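Local coordinates for protein putative fimbrial subunit (PDB 4HSQ) that probably builds the shaft of a Corynebacterium diphtheriae pilus as the major pilin SpaD, here represented by its domains D2 and D3, with a bound calcium ion, at residues Val59-Asp63 with Thr64-Thr68; Lys93-Lys96 with Ser97-Met101; Tyr234-Pro237 with Asp238-Thr242. All blocks are in the same frame, centred on the assembly; numbering follows the deposited sequence.

Contact 1: residues Val59-Asp63 with Thr64-Thr68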
# COMPACT_ATOMS: atom_id res chain seq x y z
N VAL A 59 11.05 9.01 15.39
CA VAL A 59 11.62 10.33 15.10
C VAL A 59 13.06 10.26 15.62
O VAL A 59 13.25 9.96 16.80
CB VAL A 59 10.85 11.55 15.66
CG1 VAL A 59 11.51 12.83 15.17
CG2 VAL A 59 9.39 11.54 15.24
N LYS A 60 14.05 10.48 14.76
CA LYS A 60 15.46 10.43 15.15
C LYS A 60 16.21 11.69 14.76
O LYS A 60 15.98 12.22 13.67
CB LYS A 60 16.16 9.24 14.45
CG LYS A 60 16.11 7.92 15.17
CD LYS A 60 16.84 6.85 14.35
CE LYS A 60 18.24 6.57 14.83
NZ LYS A 60 18.83 5.41 14.12
N ALA A 61 17.13 12.13 15.61
CA ALA A 61 18.07 13.23 15.33
C ALA A 61 19.44 12.58 15.45
O ALA A 61 19.86 12.26 16.57
CB ALA A 61 17.90 14.38 16.32
N GLY A 62 20.03 12.22 14.30
CA GLY A 62 21.27 11.46 14.25
C GLY A 62 20.99 10.06 14.77
O GLY A 62 20.12 9.36 14.24
N ASP A 63 21.64 9.68 15.87
CA ASP A 63 21.40 8.38 16.50
C ASP A 63 20.44 8.53 17.68
O ASP A 63 20.06 7.52 18.27
CB ASP A 63 22.72 7.75 16.97
CG ASP A 63 23.57 7.26 15.81
OD1 ASP A 63 23.05 6.44 15.00
OD2 ASP A 63 24.73 7.70 15.70
N THR A 64 20.05 9.77 18.04
CA THR A 64 19.14 9.99 19.16
C THR A 64 17.70 9.67 18.75
O THR A 64 17.14 10.36 17.90
CB THR A 64 19.26 11.43 19.69
OG1 THR A 64 20.63 11.74 19.92
CG2 THR A 64 18.44 11.68 20.95
N VAL A 65 17.07 8.71 19.43
CA VAL A 65 15.67 8.39 19.19
C VAL A 65 14.84 9.34 20.04
O VAL A 65 14.96 9.32 21.26
CB VAL A 65 15.36 6.90 19.45
CG1 VAL A 65 13.86 6.63 19.32
CG2 VAL A 65 16.16 6.00 18.50
N LEU A 66 14.01 10.18 19.40
CA LEU A 66 13.19 11.14 20.15
C LEU A 66 12.00 10.48 20.81
O LEU A 66 11.55 9.42 20.35
CB LEU A 66 12.72 12.30 19.24
CG LEU A 66 13.78 13.20 18.60
CD1 LEU A 66 13.16 14.49 18.07
CD2 LEU A 66 14.90 13.57 19.57
N GLY A 67 11.52 11.07 21.90
CA GLY A 67 10.33 10.61 22.59
C GLY A 67 9.13 11.44 22.19
O GLY A 67 9.28 12.47 21.52
N THR A 68 7.92 11.06 22.63
CA THR A 68 6.71 11.81 22.27
C THR A 68 6.65 13.22 22.88
O THR A 68 5.92 14.04 22.36
CB THR A 68 5.45 11.02 22.60
OG1 THR A 68 5.41 10.85 24.02
CG2 THR A 68 5.39 9.67 21.85
O HOH W 1 10.75 8.03 18.24
O HOH W 2 18.49 7.07 21.28
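Three backbone hydrogen bonds tie Val-59 and Ala-61 to Thr-64 and Leu-66. Leu-66 N gives to Val-59 O at 2.7 Å. Ala-61 and Thr-64 form a hydrogen-bonded antiparallel pair. Ala-61 N reaches Thr-64 O at 2.9 Å, while Thr-64 N gives to Ala-61 O at 2.9 Å and closes the turn. Lys-60 and Val-65 are the neighbouring non-hydrogen-bonded pair, and Lys-60 CA adds a CA-H...O contact to Thr-64 O at 3.2 Å.

Water extends the pairing. One molecule accepts from Val-59 N and donates to Leu-66 O.

Apolar contacts lie on two faces. Leu-66 CG, anti to its carbonyl carbon (chi1 -62°), leads CD1 to Val-59 CG1 at 3.7 Å. Val-59 and Ala-61 also pack on Leu-103 and Met-101 of strand 100-109. On the other face the aliphatic Lys-60 CG touches Val-65 CG2 at 3.8 Å.

Gly-62 and Asp-63 are the two corner residues, and Gly-62 has a positive phi of 69°. This is a tight two-residue beta hairpin with a type II' turn, which supplies strand 64-65, an edge strand of the five-stranded sheet of domain D2.

Contact 2: residues Lys93-Lys96 with Ser97-Met101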
# COMPACT_ATOMS: atom_id res chain seq x y z
N LYS A 93 16.19 20.82 21.51
CA LYS A 93 17.38 20.76 22.37
C LYS A 93 18.21 19.50 22.10
O LYS A 93 19.42 19.52 22.32
CB LYS A 93 16.98 20.78 23.85
CG LYS A 93 16.57 22.14 24.39
CD LYS A 93 16.28 22.06 25.90
CE LYS A 93 15.51 23.25 26.43
NZ LYS A 93 14.06 23.18 26.08
N LYS A 94 17.57 18.40 21.67
CA LYS A 94 18.26 17.14 21.41
C LYS A 94 18.89 17.10 20.02
O LYS A 94 19.62 16.16 19.70
CB LYS A 94 17.29 15.95 21.58
CG LYS A 94 16.75 15.78 22.99
CD LYS A 94 15.99 14.47 23.13
CE LYS A 94 15.35 14.34 24.48
NZ LYS A 94 14.48 13.13 24.55
N VAL A 95 18.60 18.11 19.18
CA VAL A 95 19.14 18.13 17.81
C VAL A 95 20.53 18.73 17.81
O VAL A 95 20.72 19.83 18.32
CB VAL A 95 18.20 18.85 16.79
CG1 VAL A 95 18.74 18.73 15.36
CG2 VAL A 95 16.78 18.29 16.87
N LYS A 96 21.50 18.00 17.23
CA LYS A 96 22.89 18.48 17.13
C LYS A 96 23.10 19.04 15.74
O LYS A 96 22.46 18.60 14.79
CB LYS A 96 23.92 17.38 17.46
CG LYS A 96 23.65 16.55 18.74
CD LYS A 96 24.01 17.27 20.04
CE LYS A 96 23.33 16.66 21.25
NZ LYS A 96 22.31 17.57 21.84
N SER A 97 23.96 20.05 15.61
CA SER A 97 24.28 20.73 14.35
C SER A 97 24.56 19.73 13.21
O SER A 97 25.34 18.80 13.39
CB SER A 97 25.47 21.66 14.53
OG SER A 97 25.99 22.07 13.28
N GLY A 98 23.84 19.90 12.10
CA GLY A 98 23.94 19.04 10.92
C GLY A 98 23.44 17.61 11.05
O GLY A 98 23.72 16.79 10.18
N ASP A 99 22.72 17.28 12.13
CA ASP A 99 22.18 15.93 12.36
C ASP A 99 21.31 15.43 11.21
O ASP A 99 20.57 16.20 10.62
CB ASP A 99 21.31 15.89 13.62
CG ASP A 99 22.02 15.43 14.87
OD1 ASP A 99 23.19 14.99 14.77
OD2 ASP A 99 21.38 15.47 15.95
N LYS A 100 21.39 14.13 10.93
CA LYS A 100 20.50 13.52 9.96
C LYS A 100 19.18 13.26 10.69
O LYS A 100 19.16 12.52 11.68
CB LYS A 100 21.10 12.24 9.37
CG LYS A 100 20.15 11.43 8.45
CD LYS A 100 19.63 12.18 7.22
CE LYS A 100 20.59 12.17 6.05
NZ LYS A 100 20.07 12.94 4.89
N MSE A 101 18.13 13.96 10.26
CA MSE A 101 16.79 13.85 10.83
C MSE A 101 16.06 12.72 10.13
O MSE A 101 16.16 12.56 8.91
CB MSE A 101 16.00 15.16 10.65
CG MSE A 101 16.73 16.38 11.16
SE MSE A 101 17.16 16.20 13.03
CE MSE A 101 15.37 16.01 13.79
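Asp-99 folds back over Lys-96, and the two side chains run alongside each other in the same direction. Asp-99 CB sits 3.2 Å from Lys-96 O. CG is also close to Lys-96 O. Both carboxylate oxygens lie against the aliphatic start of the lysine. OD2 is the nearer, 3.5 Å from Lys-96 CB, and OD1 is 3.7 Å from the same Lys-96 CB. OD2 also accepts a hydrogen bond from Lys-96 N at 2.8 Å. The N-H points almost straight at it (162°), yet it arrives from above the carboxylate plane, 66° out. The first torsion of Asp-99 is not fully staggered (chi1 -96°), and this rotation brings OD2 in front of the Lys-96 N-H. The charged ends do not meet: Lys-96 NZ is 6.3 Å from Asp-99 OD2.

The same two residues are joined through the backbone. Asp-99 N donates to Lys-96 O at 3.0 Å and closes a type II beta turn, with Ser-97 and Gly-98 at its corners. Gly-98 takes the positive phi expected at the third position of this turn. The turn leads from the loop after helix 89-93 into strand 100-109 of domain D2. Ser-97 OG bonds to Trp-32 N, and Gly-98 pairs through its backbone with Pro-30.

Next to the turn, on the Val-95 side, the contact is apolar. Met-101, a selenomethionine, is bent at chi2 and chi3, which brings its end back to Val-95. SE touches Val-95 CG1 at 3.8 Å, and CE approaches CG2. The two side chains are nearly perpendicular. Both are buried. Val-95 also packs on Ala-61, and both pack on Leu-87.

Contact 3: residues Tyr234-Pro237 with Asp238-Thr242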
# COMPACT_ATOMS: atom_id res chain seq x y z
N TYR A 234 -22.12 -28.10 -9.26
CA TYR A 234 -20.88 -28.09 -10.01
C TYR A 234 -19.82 -28.85 -9.25
O TYR A 234 -19.83 -28.87 -8.02
CB TYR A 234 -20.42 -26.65 -10.31
CG TYR A 234 -21.30 -26.01 -11.36
CD1 TYR A 234 -20.92 -25.98 -12.69
CD2 TYR A 234 -22.55 -25.49 -11.03
CE1 TYR A 234 -21.76 -25.48 -13.68
CE2 TYR A 234 -23.42 -25.02 -12.00
CZ TYR A 234 -23.01 -25.00 -13.33
OH TYR A 234 -23.84 -24.46 -14.28
N ALA A 235 -18.95 -29.54 -10.00
CA ALA A 235 -17.83 -30.27 -9.42
C ALA A 235 -16.72 -29.27 -9.12
O ALA A 235 -16.60 -28.28 -9.82
CB ALA A 235 -17.34 -31.32 -10.41
N LEU A 236 -15.91 -29.54 -8.10
CA LEU A 236 -14.77 -28.66 -7.80
C LEU A 236 -13.72 -28.85 -8.91
O LEU A 236 -13.34 -29.99 -9.15
CB LEU A 236 -14.21 -29.01 -6.41
CG LEU A 236 -13.21 -28.02 -5.80
CD1 LEU A 236 -13.89 -26.72 -5.40
CD2 LEU A 236 -12.51 -28.63 -4.58
N PRO A 237 -13.31 -27.81 -9.66
CA PRO A 237 -12.32 -28.04 -10.74
C PRO A 237 -11.02 -28.67 -10.24
O PRO A 237 -10.68 -28.58 -9.05
CB PRO A 237 -12.04 -26.63 -11.29
CG PRO A 237 -13.20 -25.81 -10.89
CD PRO A 237 -13.67 -26.37 -9.57
N ASP A 238 -10.32 -29.35 -11.14
CA ASP A 238 -9.01 -29.93 -10.89
C ASP A 238 -8.15 -29.56 -12.09
O ASP A 238 -8.41 -30.04 -13.19
CB ASP A 238 -9.06 -31.45 -10.60
CG ASP A 238 -7.73 -32.06 -10.19
OD1 ASP A 238 -6.81 -31.30 -9.81
OD2 ASP A 238 -7.62 -33.31 -10.23
N PRO A 239 -7.25 -28.57 -11.97
CA PRO A 239 -6.81 -27.88 -10.74
C PRO A 239 -7.82 -26.86 -10.21
O PRO A 239 -8.60 -26.30 -10.99
CB PRO A 239 -5.51 -27.19 -11.19
CG PRO A 239 -5.75 -26.90 -12.64
CD PRO A 239 -6.44 -28.14 -13.13
N ASN A 240 -7.81 -26.65 -8.90
CA ASN A 240 -8.67 -25.66 -8.25
C ASN A 240 -7.84 -24.42 -7.86
O ASN A 240 -8.35 -23.54 -7.16
CB ASN A 240 -9.41 -26.27 -7.05
CG ASN A 240 -8.54 -26.60 -5.87
OD1 ASN A 240 -7.39 -27.02 -6.02
ND2 ASN A 240 -9.07 -26.40 -4.66
N VAL A 241 -6.61 -24.30 -8.38
CA VAL A 241 -5.73 -23.15 -8.12
C VAL A 241 -5.47 -22.42 -9.44
O VAL A 241 -5.06 -23.03 -10.43
CB VAL A 241 -4.40 -23.50 -7.38
CG1 VAL A 241 -3.51 -22.25 -7.27
CG2 VAL A 241 -4.66 -24.08 -5.98
N THR A 242 -5.75 -21.14 -9.46
CA THR A 242 -5.57 -20.26 -10.61
C THR A 242 -4.51 -19.22 -10.25
O THR A 242 -4.69 -18.50 -9.28
CB THR A 242 -6.90 -19.55 -10.96
OG1 THR A 242 -7.89 -20.51 -11.29
CG2 THR A 242 -6.76 -18.52 -12.09
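The flat amide of Asn-240 has Leu-236 over one face, off its nitrogen end. Leu-236 CD2 comes to 4.1 Å from Asn-240 ND2, and the two side chains cross at a slant. Pro-237 O is on that same face, back by the start of the side chain, where it touches Asn-240 CB at 3.3 Å. The amide is not held by these contacts. Its ND2 donates to Glu-227 O on the adjacent strand 222-229, and the Asn-240 backbone pairs with Glu-227 as well. Asn-240 CG sits between the backbone N and the carbonyl carbon (chi1 69°), which turns the amide toward Leu-236.

The second planar group is the peptide between Asp-238 and Pro-239, which is cis. With the backbone angles of these two residues it makes a turn of type VIb from Pro-237 to Asn-240, whose CA atoms are only 5.0 Å apart. The turn brings the chain from the loop after strand 222-229 into strand 241-244, an edge strand of a four-stranded antiparallel sheet in the prealbumin-like domain D3.

Pro-237 meets the far side of the turn with its puckered ring. Its CB is 3.5 Å from Pro-239 O, which also nears Pro-237 C. Pro-237 also packs on Glu-227 and Asn-271.

No hydrogen bond closes the turn. Pro-237 O is 3.5 Å from Asn-240 N, but the angle is poor. The cis peptide shapes the bend, and Pro-237 O touches Asn-240 CB across it. Asp-238 CG is anti to its backbone N (chi1 -174°), and its carboxylate leads away from Pro-237 at the exposed surface. Beyond the turn, Thr-242 pairs through its backbone with Leu-225.

How the contacts relate
The contacts follow one another along the chain. Contacts 1 and 2 are neighbours in domain D2, with centres about 9 Å apart. They meet where strands 51-61 and 100-109 run side by side in one sheet: Gly-62 N probably bonds to Lys-100 O at 2.8 Å, and Leu-66 CD2 packs on Lys-94 CD at 3.8 Å. They form one local group of turns toward one end of the elongated molecule. Contact 3 is an independent turn in the prealbumin-like domain D3, on the opposite side of the chain's centre. Its centre is about 54 Å from contact 1 and about 60 Å from contact 2. Nothing links it to them directly, the nearest atoms being about 40 Å apart or more.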